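Local coordinates for branched-chain-amino-acid aminotransferase (Pseudomonas sp. UW4, PDB 6JIF), which probably catalyses the reversible, pyridoxal-phosphate-dependent transfer of amino groups between branched-chain amino acids and 2-oxo acids, at residues Ile26-Lys40 and Asn131-Tyr145. Residues are numbered along the deposited sequence; the frame is centred on the assembly and turned at random.
Sequences INWDKLGFDYIKTDK and NERFIPPYGTGGALY
The indole of Trp-28 lies flat on two consecutive prolines: Pro-137 CD stands 3.4 Å from the centroid of the five-membered ring, and Pro-136 CA makes a second CH-pi contact on the same face of the indole, over its six-membered ring. Carbonyl O of Ile-26 sits over the opposite face, and O of Arg-133 at the edge. Replacing Trp-28 by an alanine is likely to leave both prolines without their aromatic cover and to open a gap under the Ile-26 carbonyl. Phe-134 repeats the theme, with Thr-38 CG2 centred over one face, 3.7 Å from the ring centroid, and Asp-39 OD1 at the edge. Phe-33 and Tyr-145 form a T-shaped pair, centroids 5.1 Å apart and planes at 90°; with CG anti to the backbone N (chi1 -174°), Phe-33 directs CE1 at the centre of the tyrosine face. Here the N-terminal loop wraps the connection from helix 117-130 into strand 143-153, a central strand of the antiparallel sheet in this class IV aminotransferase. The side chain of Tyr-145 lies about 7 Å from the bound PLP and packs on Ile-157 of the second subunit. Before strand 41-47, Asn-131 OD1 takes Lys-40 N on a lone pair at 3.1 Å and a weak second bond from Asp-39 N, while ND2 reaches Lys-40 O at 2.8 Å. Arg-133 NE meets Asp-39 OD2 on its syn side at 3.1 Å, a salt bridge with planes 3° apart but stepped.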
loop_
_atom_site.group_PDB
_atom_site.type_symbol
_atom_site.label_atom_id
_atom_site.label_comp_id
_atom_site.label_asym_id
_atom_site.label_seq_id
_atom_site.Cartn_x
_atom_site.Cartn_y
_atom_site.Cartn_z
ATOM N N ILE B 26 -2.948 -34.358 10.539
ATOM C CA ILE B 26 -2.973 -32.974 11.032
ATOM C C ILE B 26 -3.209 -32.915 12.548
ATOM O O ILE B 26 -4.251 -33.364 13.015
ATOM C CB ILE B 26 -4.051 -32.127 10.290
ATOM C CG1 ILE B 26 -3.806 -32.143 8.767
ATOM C CG2 ILE B 26 -4.069 -30.703 10.841
ATOM C CD1 ILE B 26 -4.846 -31.332 7.926
ATOM N N ASN B 27 -2.243 -32.362 13.302
ATOM C CA ASN B 27 -2.350 -32.208 14.764
ATOM C C ASN B 27 -3.146 -30.939 15.044
ATOM O O ASN B 27 -2.597 -29.838 15.052
ATOM C CB ASN B 27 -0.967 -32.138 15.410
ATOM C CG ASN B 27 -1.017 -32.133 16.945
ATOM O OD1 ASN B 27 -1.975 -31.658 17.564
ATOM N ND2 ASN B 27 0.027 -32.675 17.563
ATOM N N TRP B 28 -4.441 -31.097 15.331
ATOM C CA TRP B 28 -5.309 -29.930 15.384
ATOM C C TRP B 28 -4.927 -28.967 16.498
ATOM O O TRP B 28 -5.069 -27.743 16.345
ATOM C CB TRP B 28 -6.744 -30.386 15.559
ATOM C CG TRP B 28 -7.194 -31.327 14.498
ATOM C CD1 TRP B 28 -7.508 -32.637 14.657
ATOM C CD2 TRP B 28 -7.404 -31.024 13.112
ATOM N NE1 TRP B 28 -7.894 -33.180 13.457
ATOM C CE2 TRP B 28 -7.850 -32.201 12.495
ATOM C CE3 TRP B 28 -7.257 -29.870 12.335
ATOM C CZ2 TRP B 28 -8.148 -32.264 11.127
ATOM C CZ3 TRP B 28 -7.575 -29.934 10.976
ATOM C CH2 TRP B 28 -8.006 -31.129 10.396
ATOM N N ASP B 29 -4.422 -29.490 17.612
ATOM C CA ASP B 29 -4.112 -28.627 18.744
ATOM C C ASP B 29 -2.866 -27.787 18.502
ATOM O O ASP B 29 -2.770 -26.660 18.999
ATOM C CB ASP B 29 -4.000 -29.441 20.031
ATOM C CG ASP B 29 -4.609 -28.697 21.236
ATOM O OD1 ASP B 29 -4.435 -29.181 22.380
ATOM O OD2 ASP B 29 -5.261 -27.625 21.034
ATOM N N LYS B 30 -1.908 -28.287 17.741
ATOM C CA LYS B 30 -0.706 -27.495 17.582
ATOM C C LYS B 30 -0.809 -26.514 16.426
ATOM O O LYS B 30 0.176 -25.820 16.148
ATOM C CB LYS B 30 0.519 -28.392 17.370
ATOM C CG LYS B 30 1.111 -28.996 18.636
ATOM C CD LYS B 30 2.599 -28.642 18.819
ATOM C CE LYS B 30 3.379 -28.696 17.501
ATOM N NZ LYS B 30 4.835 -28.361 17.705
ATOM N N LEU B 31 -2.012 -26.339 15.863
ATOM C CA LEU B 31 -2.228 -25.402 14.770
ATOM C C LEU B 31 -2.081 -23.972 15.273
ATOM O O LEU B 31 -2.531 -23.634 16.372
ATOM C CB LEU B 31 -3.624 -25.576 14.145
ATOM C CG LEU B 31 -3.693 -26.631 13.053
ATOM C CD1 LEU B 31 -5.107 -26.924 12.581
ATOM C CD2 LEU B 31 -2.808 -26.128 11.916
ATOM N N GLY B 32 -1.455 -23.132 14.463
ATOM C CA GLY B 32 -1.422 -21.727 14.765
ATOM C C GLY B 32 -2.172 -20.985 13.673
ATOM O O GLY B 32 -3.298 -21.358 13.324
ATOM N N PHE B 33 -1.560 -19.911 13.150
ATOM C CA PHE B 33 -2.072 -19.087 12.054
ATOM C C PHE B 33 -0.946 -19.041 11.026
ATOM O O PHE B 33 -0.188 -18.079 10.937
ATOM C CB PHE B 33 -2.459 -17.692 12.538
ATOM C CG PHE B 33 -3.112 -16.858 11.499
ATOM C CD1 PHE B 33 -4.311 -17.266 10.931
ATOM C CD2 PHE B 33 -2.558 -15.661 11.090
ATOM C CE1 PHE B 33 -4.946 -16.497 9.960
ATOM C CE2 PHE B 33 -3.206 -14.882 10.094
ATOM C CZ PHE B 33 -4.393 -15.329 9.553
ATOM N N ASP B 34 -0.836 -20.104 10.245
ATOM C CA ASP B 34 0.282 -20.297 9.336
ATOM C C ASP B 34 -0.260 -20.792 8.009
ATOM O O ASP B 34 -1.204 -21.575 7.983
ATOM C CB ASP B 34 1.245 -21.348 9.825
ATOM C CG ASP B 34 1.824 -21.002 11.164
ATOM O OD1 ASP B 34 2.615 -20.010 11.215
ATOM O OD2 ASP B 34 1.459 -21.679 12.147
ATOM N N TYR B 35 0.386 -20.388 6.922
ATOM C CA TYR B 35 -0.047 -20.862 5.621
ATOM C C TYR B 35 0.210 -22.353 5.508
ATOM O O TYR B 35 1.327 -22.814 5.756
ATOM C CB TYR B 35 0.666 -20.136 4.483
ATOM C CG TYR B 35 0.115 -20.603 3.131
ATOM C CD1 TYR B 35 0.609 -21.759 2.520
ATOM C CD2 TYR B 35 -0.905 -19.907 2.490
ATOM C CE1 TYR B 35 0.135 -22.183 1.308
ATOM C CE2 TYR B 35 -1.392 -20.330 1.290
ATOM C CZ TYR B 35 -0.873 -21.468 0.703
ATOM O OH TYR B 35 -1.362 -21.885 -0.520
ATOM N N ILE B 36 -0.836 -23.095 5.121
ATOM C CA ILE B 36 -0.768 -24.504 4.750
ATOM C C ILE B 36 -1.539 -24.647 3.438
ATOM O O ILE B 36 -2.580 -24.009 3.260
ATOM C CB ILE B 36 -1.371 -25.383 5.862
ATOM C CG1 ILE B 36 -0.403 -25.480 7.063
ATOM C CG2 ILE B 36 -1.696 -26.787 5.363
ATOM C CD1 ILE B 36 -1.108 -25.526 8.431
ATOM N N LYS B 37 -1.022 -25.439 2.494
ATOM C CA LYS B 37 -1.697 -25.562 1.190
ATOM C C LYS B 37 -2.847 -26.571 1.288
ATOM O O LYS B 37 -2.639 -27.763 1.556
ATOM C CB LYS B 37 -0.718 -25.937 0.083
ATOM C CG LYS B 37 -1.350 -26.071 -1.292
ATOM C CD LYS B 37 -0.348 -26.702 -2.251
ATOM C CE LYS B 37 -0.907 -26.724 -3.647
ATOM N NZ LYS B 37 0.059 -27.370 -4.583
ATOM N N THR B 38 -4.058 -26.061 1.130
ATOM C CA THR B 38 -5.256 -26.867 1.092
ATOM C C THR B 38 -5.519 -27.301 -0.352
ATOM O O THR B 38 -4.797 -26.928 -1.277
ATOM C CB THR B 38 -6.411 -26.068 1.717
ATOM O OG1 THR B 38 -6.483 -24.792 1.084
ATOM C CG2 THR B 38 -6.154 -25.887 3.239
ATOM N N ASP B 39 -6.591 -28.058 -0.546
ATOM C CA ASP B 39 -6.807 -28.800 -1.787
ATOM C C ASP B 39 -7.241 -27.901 -2.944
ATOM O O ASP B 39 -6.674 -27.987 -4.036
ATOM C CB ASP B 39 -7.849 -29.872 -1.555
ATOM C CG ASP B 39 -7.312 -31.019 -0.748
ATOM O OD1 ASP B 39 -6.070 -31.148 -0.613
ATOM O OD2 ASP B 39 -8.137 -31.779 -0.235
ATOM N N LYS B 40 -8.262 -27.060 -2.743
ATOM C CA LYS B 40 -8.811 -26.239 -3.829
ATOM C C LYS B 40 -8.981 -24.806 -3.374
ATOM O O LYS B 40 -9.316 -24.534 -2.218
ATOM C CB LYS B 40 -10.197 -26.737 -4.325
ATOM C CG LYS B 40 -10.328 -28.191 -4.591
ATOM C CD LYS B 40 -10.162 -28.489 -6.048
ATOM C CE LYS B 40 -10.865 -29.797 -6.424
ATOM N NZ LYS B 40 -10.461 -30.227 -7.763
ATOM N N ASN B 131 -13.016 -28.126 0.845
ATOM C CA ASN B 131 -11.895 -28.397 1.746
ATOM C C ASN B 131 -12.374 -28.884 3.116
ATOM O O ASN B 131 -11.711 -28.645 4.111
ATOM C CB ASN B 131 -11.005 -27.153 1.884
ATOM C CG ASN B 131 -10.313 -26.767 0.569
ATOM O OD1 ASN B 131 -9.312 -27.365 0.197
ATOM N ND2 ASN B 131 -10.829 -25.739 -0.125
ATOM N N GLU B 132 -13.564 -29.492 3.202
ATOM C CA GLU B 132 -14.069 -29.918 4.518
ATOM C C GLU B 132 -13.082 -30.770 5.311
ATOM O O GLU B 132 -13.112 -30.755 6.543
ATOM C CB GLU B 132 -15.413 -30.641 4.380
ATOM C CG GLU B 132 -16.469 -29.704 3.747
ATOM C CD GLU B 132 -17.926 -30.065 4.070
ATOM O OE1 GLU B 132 -18.160 -31.145 4.651
ATOM O OE2 GLU B 132 -18.831 -29.250 3.725
ATOM N N ARG B 133 -12.212 -31.534 4.656
ATOM C CA ARG B 133 -11.330 -32.374 5.473
ATOM C C ARG B 133 -10.327 -31.565 6.283
ATOM O O ARG B 133 -9.703 -32.104 7.211
ATOM C CB ARG B 133 -10.597 -33.391 4.599
ATOM C CG ARG B 133 -9.393 -32.883 3.927
ATOM C CD ARG B 133 -8.861 -33.684 2.871
ATOM N NE ARG B 133 -7.569 -33.136 2.476
ATOM C CZ ARG B 133 -6.342 -33.462 2.912
ATOM N NH1 ARG B 133 -6.253 -34.545 3.651
ATOM N NH2 ARG B 133 -5.217 -32.832 2.447
ATOM N N PHE B 134 -10.144 -30.301 5.952
ATOM C CA PHE B 134 -9.273 -29.447 6.733
ATOM C C PHE B 134 -10.009 -28.749 7.872
ATOM O O PHE B 134 -9.399 -27.948 8.574
ATOM C CB PHE B 134 -8.604 -28.373 5.839
ATOM C CG PHE B 134 -7.535 -28.923 4.924
ATOM C CD1 PHE B 134 -6.237 -29.123 5.388
ATOM C CD2 PHE B 134 -7.834 -29.288 3.624
ATOM C CE1 PHE B 134 -5.253 -29.651 4.555
ATOM C CE2 PHE B 134 -6.861 -29.817 2.800
ATOM C CZ PHE B 134 -5.560 -29.996 3.274
ATOM N N ILE B 135 -11.290 -29.026 8.091
ATOM C CA ILE B 135 -11.974 -28.304 9.169
ATOM C C ILE B 135 -11.604 -28.947 10.513
ATOM O O ILE B 135 -11.876 -30.126 10.715
ATOM C CB ILE B 135 -13.499 -28.266 8.938
ATOM C CG1 ILE B 135 -13.816 -27.491 7.656
ATOM C CG2 ILE B 135 -14.205 -27.613 10.131
ATOM C CD1 ILE B 135 -15.256 -27.504 7.263
ATOM N N PRO B 136 -10.981 -28.249 11.457
ATOM C CA PRO B 136 -10.667 -28.895 12.752
ATOM C C PRO B 136 -11.937 -29.319 13.471
ATOM O O PRO B 136 -12.947 -28.597 13.468
ATOM C CB PRO B 136 -9.914 -27.804 13.519
ATOM C CG PRO B 136 -9.353 -26.895 12.445
ATOM C CD PRO B 136 -10.413 -26.891 11.380
ATOM N N PRO B 137 -11.923 -30.481 14.127
ATOM C CA PRO B 137 -13.147 -30.975 14.780
ATOM C C PRO B 137 -13.610 -30.049 15.902
ATOM O O PRO B 137 -12.842 -29.254 16.444
ATOM C CB PRO B 137 -12.731 -32.340 15.328
ATOM C CG PRO B 137 -11.539 -32.737 14.550
ATOM C CD PRO B 137 -10.876 -31.508 14.021
ATOM N N TYR B 138 -14.902 -30.144 16.231
ATOM C CA TYR B 138 -15.419 -29.420 17.385
ATOM C C TYR B 138 -14.633 -29.819 18.641
ATOM O O TYR B 138 -14.333 -30.996 18.865
ATOM C CB TYR B 138 -16.910 -29.728 17.608
ATOM C CG TYR B 138 -17.439 -29.090 18.878
ATOM C CD1 TYR B 138 -17.771 -27.733 18.907
ATOM C CD2 TYR B 138 -17.580 -29.827 20.046
ATOM C CE1 TYR B 138 -18.217 -27.128 20.047
ATOM C CE2 TYR B 138 -18.036 -29.238 21.203
ATOM C CZ TYR B 138 -18.361 -27.892 21.198
ATOM O OH TYR B 138 -18.805 -27.294 22.344
ATOM N N GLY B 139 -14.338 -28.825 19.472
ATOM C CA GLY B 139 -13.637 -29.045 20.713
ATOM C C GLY B 139 -12.148 -28.854 20.610
ATOM O O GLY B 139 -11.455 -28.872 21.635
ATOM N N THR B 140 -11.627 -28.652 19.420
ATOM C CA THR B 140 -10.204 -28.400 19.313
ATOM C C THR B 140 -9.886 -26.907 19.408
ATOM O O THR B 140 -8.712 -26.543 19.537
ATOM C CB THR B 140 -9.676 -28.965 17.974
ATOM O OG1 THR B 140 -10.294 -28.253 16.890
ATOM C CG2 THR B 140 -9.989 -30.448 17.833
ATOM N N GLY B 141 -10.904 -26.037 19.349
ATOM C CA GLY B 141 -10.673 -24.612 19.251
ATOM C C GLY B 141 -10.228 -24.150 17.884
ATOM O O GLY B 141 -9.887 -22.970 17.723
ATOM N N GLY B 142 -10.178 -25.050 16.920
ATOM C CA GLY B 142 -9.692 -24.733 15.595
ATOM C C GLY B 142 -10.784 -24.208 14.683
ATOM O O GLY B 142 -11.941 -24.134 15.037
ATOM N N ALA B 143 -10.379 -23.774 13.505
ATOM C CA ALA B 143 -11.336 -23.240 12.530
ATOM C C ALA B 143 -10.723 -23.362 11.149
ATOM O O ALA B 143 -9.526 -23.575 10.999
ATOM C CB ALA B 143 -11.686 -21.783 12.830
ATOM N N LEU B 144 -11.541 -23.166 10.133
ATOM C CA LEU B 144 -11.034 -23.040 8.770
ATOM C C LEU B 144 -11.063 -21.558 8.370
ATOM O O LEU B 144 -12.137 -20.939 8.284
ATOM C CB LEU B 144 -11.867 -23.895 7.817
ATOM C CG LEU B 144 -11.336 -23.870 6.377
ATOM C CD1 LEU B 144 -10.029 -24.694 6.312
ATOM C CD2 LEU B 144 -12.382 -24.472 5.442
ATOM N N TYR B 145 -9.899 -20.975 8.141
ATOM C CA TYR B 145 -9.821 -19.568 7.801
ATOM C C TYR B 145 -9.882 -19.429 6.298
ATOM O O TYR B 145 -9.237 -20.192 5.581
ATOM C CB TYR B 145 -8.525 -18.981 8.328
ATOM C CG TYR B 145 -8.303 -17.508 8.078
ATOM C CD1 TYR B 145 -8.861 -16.555 8.904
ATOM C CD2 TYR B 145 -7.486 -17.091 7.046
ATOM C CE1 TYR B 145 -8.622 -15.187 8.682
ATOM C CE2 TYR B 145 -7.258 -15.762 6.797
ATOM C CZ TYR B 145 -7.809 -14.815 7.617
ATOM O OH TYR B 145 -7.523 -13.467 7.378
HETATM O O HOH W 1 -7.018 -25.487 17.574
#